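Local coordinates for protein type III Pentaketide Synthase (Neurospora crassa, PDB 3EUO) that probably transfers acyl groups as a fungal type III polyketide synthase of the chalcone and stilbene synthase family, making pentaketides, at residues A[243-247]-A[248-252]; A[156-159]-A[160-163]. All blocks are in the same frame, centred on the assembly; numbering follows the deposited sequence.

Interaction 1: residues A[243-247]-A[248-252]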
loop_
_atom_site.group_PDB
_atom_site.type_symbol
_atom_site.label_atom_id
_atom_site.label_comp_id
_atom_site.label_asym_id
_atom_site.label_seq_id
_atom_site.Cartn_x
_atom_site.Cartn_y
_atom_site.Cartn_z
ATOM N N PHE A 243 -13.892 0.573 -5.106
ATOM C CA PHE A 243 -14.072 -0.556 -4.198
ATOM C C PHE A 243 -14.074 0.076 -2.806
ATOM O O PHE A 243 -13.021 0.416 -2.267
ATOM C CB PHE A 243 -12.920 -1.561 -4.384
ATOM C CG PHE A 243 -13.267 -2.993 -4.038
ATOM C CD1 PHE A 243 -14.537 -3.518 -4.280
ATOM C CD2 PHE A 243 -12.285 -3.838 -3.522
ATOM C CE1 PHE A 243 -14.833 -4.846 -3.977
ATOM C CE2 PHE A 243 -12.574 -5.174 -3.213
ATOM C CZ PHE A 243 -13.847 -5.678 -3.442
ATOM N N ASP A 244 -15.266 0.301 -2.264
ATOM C CA ASP A 244 -15.410 1.123 -1.058
ATOM C C ASP A 244 -15.486 0.273 0.193
ATOM O O ASP A 244 -16.314 -0.645 0.273
ATOM C CB ASP A 244 -16.667 1.998 -1.139
ATOM C CG ASP A 244 -16.641 2.989 -2.294
ATOM O OD1 ASP A 244 -15.553 3.393 -2.757
ATOM O OD2 ASP A 244 -17.744 3.398 -2.724
ATOM N N VAL A 245 -14.658 0.604 1.186
ATOM C CA VAL A 245 -14.666 -0.120 2.459
ATOM C C VAL A 245 -16.051 -0.069 3.115
ATOM O O VAL A 245 -16.780 0.924 2.985
ATOM C CB VAL A 245 -13.559 0.354 3.429
ATOM C CG1 VAL A 245 -13.952 1.659 4.148
ATOM C CG2 VAL A 245 -13.218 -0.757 4.421
ATOM N N ASP A 246 -16.387 -1.149 3.811
ATOM C CA ASP A 246 -17.739 -1.400 4.306
ATOM C C ASP A 246 -17.649 -2.374 5.473
ATOM O O ASP A 246 -16.729 -3.191 5.515
ATOM C CB ASP A 246 -18.581 -2.041 3.198
ATOM C CG ASP A 246 -20.066 -1.961 3.471
ATOM O OD1 ASP A 246 -20.678 -0.933 3.123
ATOM O OD2 ASP A 246 -20.628 -2.936 4.022
ATOM N N PRO A 247 -18.583 -2.287 6.439
ATOM C CA PRO A 247 -18.604 -3.340 7.467
ATOM C C PRO A 247 -18.725 -4.758 6.896
ATOM O O PRO A 247 -18.392 -5.722 7.590
ATOM C CB PRO A 247 -19.832 -2.993 8.324
ATOM C CG PRO A 247 -20.589 -1.960 7.561
ATOM C CD PRO A 247 -19.590 -1.245 6.700
ATOM N N MET A 248 -19.184 -4.876 5.648
ATOM C CA MET A 248 -19.302 -6.171 4.969
ATOM C C MET A 248 -18.147 -6.494 4.033
ATOM O O MET A 248 -18.265 -7.419 3.220
ATOM C CB MET A 248 -20.568 -6.214 4.113
ATOM C CG MET A 248 -21.830 -6.097 4.845
ATOM S SD MET A 248 -23.231 -6.470 3.765
ATOM C CE MET A 248 -24.383 -6.558 5.122
ATOM N N GLY A 249 -17.062 -5.721 4.109
ATOM C CA GLY A 249 -15.926 -5.893 3.200
ATOM C C GLY A 249 -15.704 -4.659 2.348
ATOM O O GLY A 249 -15.478 -3.570 2.878
ATOM N N TRP A 250 -15.755 -4.839 1.028
ATOM C CA TRP A 250 -15.683 -3.734 0.081
ATOM C C TRP A 250 -16.797 -3.855 -0.949
ATOM O O TRP A 250 -17.048 -4.945 -1.481
ATOM C CB TRP A 250 -14.318 -3.680 -0.623
ATOM C CG TRP A 250 -13.177 -3.334 0.286
ATOM C CD1 TRP A 250 -12.573 -2.112 0.420
ATOM C CD2 TRP A 250 -12.500 -4.219 1.194
ATOM N NE1 TRP A 250 -11.564 -2.185 1.351
ATOM C CE2 TRP A 250 -11.500 -3.464 1.843
ATOM C CE3 TRP A 250 -12.636 -5.580 1.514
ATOM C CZ2 TRP A 250 -10.640 -4.020 2.806
ATOM C CZ3 TRP A 250 -11.791 -6.131 2.481
ATOM C CH2 TRP A 250 -10.802 -5.348 3.110
ATOM N N LYS A 251 -17.464 -2.730 -1.216
ATOM C CA LYS A 251 -18.538 -2.671 -2.206
ATOM C C LYS A 251 -18.021 -2.167 -3.545
ATOM O O LYS A 251 -17.395 -1.103 -3.620
ATOM C CB LYS A 251 -19.667 -1.754 -1.728
ATOM C CG LYS A 251 -20.305 -2.150 -0.395
ATOM C CD LYS A 251 -21.309 -3.286 -0.551
ATOM C CE LYS A 251 -22.089 -3.474 0.732
ATOM N NZ LYS A 251 -22.941 -4.704 0.701
ATOM N N VAL A 252 -18.290 -2.932 -4.597
ATOM C CA VAL A 252 -17.882 -2.569 -5.955
ATOM C C VAL A 252 -18.588 -1.293 -6.424
ATOM O O VAL A 252 -19.786 -1.137 -6.217
ATOM C CB VAL A 252 -18.196 -3.710 -6.945
ATOM C CG1 VAL A 252 -17.937 -3.271 -8.377
ATOM C CG2 VAL A 252 -17.363 -4.945 -6.619
#

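Interaction 2: residues A[156-159]-A[160-163]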
loop_
_atom_site.group_PDB
_atom_site.type_symbol
_atom_site.label_atom_id
_atom_site.label_comp_id
_atom_site.label_asym_id
_atom_site.label_seq_id
_atom_site.Cartn_x
_atom_site.Cartn_y
_atom_site.Cartn_z
ATOM N N LEU A 156 12.288 0.204 -8.229
ATOM C CA LEU A 156 13.064 -0.257 -7.079
ATOM C C LEU A 156 14.320 -1.018 -7.521
ATOM O O LEU A 156 15.406 -0.814 -6.964
ATOM C CB LEU A 156 12.189 -1.105 -6.145
ATOM C CG LEU A 156 11.012 -0.384 -5.468
ATOM C CD1 LEU A 156 10.160 -1.401 -4.736
ATOM C CD2 LEU A 156 11.494 0.699 -4.497
ATOM N N CYS A 157 14.175 -1.880 -8.526
ATOM C CA CYS A 157 15.332 -2.554 -9.128
ATOM C C CYS A 157 16.377 -1.533 -9.570
ATOM O O CYS A 157 17.565 -1.682 -9.284
ATOM C CB CYS A 157 14.916 -3.394 -10.339
ATOM S SG CYS A 157 14.278 -5.025 -9.949
ATOM N N LEU A 158 15.930 -0.497 -10.269
ATOM C CA LEU A 158 16.858 0.523 -10.781
ATOM C C LEU A 158 17.514 1.344 -9.660
ATOM O O LEU A 158 18.633 1.860 -9.819
ATOM C CB LEU A 158 16.175 1.412 -11.831
ATOM C CG LEU A 158 15.807 0.714 -13.151
ATOM C CD1 LEU A 158 15.008 1.629 -14.052
ATOM C CD2 LEU A 158 17.056 0.216 -13.885
ATOM N N GLY A 159 16.834 1.453 -8.521
ATOM C CA GLY A 159 17.422 2.087 -7.335
ATOM C C GLY A 159 18.648 1.323 -6.859
ATOM O O GLY A 159 19.669 1.916 -6.497
ATOM N N HIS A 160 18.555 -0.002 -6.880
ATOM C CA HIS A 160 19.694 -0.844 -6.531
ATOM C C HIS A 160 20.766 -0.804 -7.609
ATOM O O HIS A 160 21.958 -0.782 -7.296
ATOM C CB HIS A 160 19.245 -2.262 -6.206
ATOM C CG HIS A 160 18.948 -2.460 -4.753
ATOM N ND1 HIS A 160 19.252 -3.618 -4.075
ATOM C CD2 HIS A 160 18.408 -1.618 -3.839
ATOM C CE1 HIS A 160 18.894 -3.489 -2.808
ATOM N NE2 HIS A 160 18.379 -2.285 -2.641
ATOM N N THR A 161 20.336 -0.765 -8.871
ATOM C CA THR A 161 21.261 -0.579 -9.995
ATOM C C THR A 161 22.108 0.680 -9.815
ATOM O O THR A 161 23.328 0.644 -10.009
ATOM C CB THR A 161 20.520 -0.535 -11.337
ATOM O OG1 THR A 161 19.800 -1.760 -11.507
ATOM C CG2 THR A 161 21.495 -0.380 -12.494
ATOM N N ALA A 162 21.473 1.784 -9.418
ATOM C CA ALA A 162 22.192 3.037 -9.150
ATOM C C ALA A 162 23.337 2.850 -8.157
ATOM O O ALA A 162 24.350 3.552 -8.231
ATOM C CB ALA A 162 21.231 4.118 -8.653
ATOM N N ARG A 163 23.167 1.892 -7.246
ATOM C CA ARG A 163 24.129 1.621 -6.174
ATOM C C ARG A 163 25.003 0.401 -6.462
ATOM O O ARG A 163 25.734 -0.074 -5.580
ATOM C CB ARG A 163 23.396 1.446 -4.836
ATOM C CG ARG A 163 22.562 2.656 -4.436
ATOM C CD ARG A 163 22.334 2.743 -2.931
ATOM N NE ARG A 163 21.227 1.905 -2.491
ATOM C CZ ARG A 163 21.288 1.046 -1.478
ATOM N NH1 ARG A 163 22.411 0.911 -0.775
ATOM N NH2 ARG A 163 20.220 0.326 -1.160
#

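Interaction 1: residues A[243-247]-A[248-252]
Trp250 CB sits squarely over one face of the Phe243 ring, 3.3 Å from its centroid and 5° off the ring normal, a CH-pi contact. The indole itself is turned nearly parallel to the phenyl ring but slid aside, so the two rings barely overlap; Phe243 O lies at the indole's edge, near its plane. In the plane of the Phe243 ring, at its edge, lies Val252 CA, while Val252 CG2 packs obliquely against CE1 at 3.7 Å. The phenyl ring reaches the partner strand because chi1 (-153°) sets CG roughly opposite the backbone N. Shortening Phe243 to alanine is likely to leave Trp250 CB without its aromatic cover and to open a gap beside Val252 CG2. Val245 flanks the indole on the same side of the hairpin, its CG2 3.8 Å from Trp250 NE1. That N-H is spent on Ser114 of the second subunit.

The other side carries the polar chains. Asp246 OD2 takes the N-H of Met248 at 2.9 Å, on the anti side of the carboxylate and 18° out of its plane. Lys251, bent at its second torsion, lays its CG and CE against the Asp246 carboxylate, but NZ stays 4.4 Å from OD2, too far for a salt bridge, and bonds to Ser183 and Ser187. Between the strands, Asp244 N to Lys251 O (2.9 Å) and Lys251 N to Asp244 O (2.8 Å) form a hydrogen-bonded pair. Gly249 N closes the turn on Asp246 O; Gly249 has a positive phi, at which a side chain would jam against the preceding carbonyl. The arrangement is a beta hairpin with a two-residue loop, a type I turn from Asp246 to Gly249, placed at the dimer interface, where Phe243 pairs with a strand of the second subunit.

Interaction 2: residues A[156-159]-A[160-163]
Thr161 sits one turn on from Cys157 and Leu158, its N-H meeting Cys157 O at 2.9 Å. Its OG1 turns back to the same carbonyl at 3.2 Å, and both oxygens form weak hydrogen bonds with Asn212 ND2. The hydroxyl reaches there because OG1 is anti to the carbonyl carbon, beside the backbone N (chi1 -59°); the helical backbone itself puts Thr161 CB 3.4 Å from Leu158 O. The Leu158 side chain runs alongside that of Thr161 and points the same way, CD2 standing 4.1 Å from OG1, a light touch.

These are the last turns of helix 145-162, held by i to i+4 bonds: Ala162 N to Leu158 O is 2.9 Å, whereas His160 N to Leu156 O is stretched to 3.3 Å. Arg163 N bonds to His160 O, an i to i+3 step. The closely fitted flank is that of Leu156, Cys157 and His160: the two former pack on Ile169 of strand 168-175, and the His160 ring meets His105 edge-to-face while ND1 bonds to Pro166 O.

Thr161, Ala162 and Arg163 form the looser, partly exposed side. Ala162 CB reaches Gly159 O at 3.5 Å, and the Arg163 chain, bent at chi3 (-83°), comes nearest that carbonyl with its aliphatic CG. Buried Leu158 packs on Arg163 of the second subunit, and Ala162 on Leu158 of that chain.

How the interactions relate
Interaction 1 and interaction 2 hold different elements: the former joins strands 241-246 and 249-254, in the C-terminal chalcone and stilbene synthase domain, the latter the last turns of helix 145-162, in the N-terminal one. Their centres lie about 37 Å apart, with nearest atoms about 22 Å apart, so they do not touch, yet both face the second subunit. Interaction 2 is the more buried, interaction 1 only partly so. Their chemistry follows the place: 243-252 relies on aromatic packing and cross-strand pairs, and extends its sheet into the neighbouring subunit, whereas 156-163 relies on backbone bonds along one helix, with side chains directed mainly outward to the large mixed sheet and the partner chain.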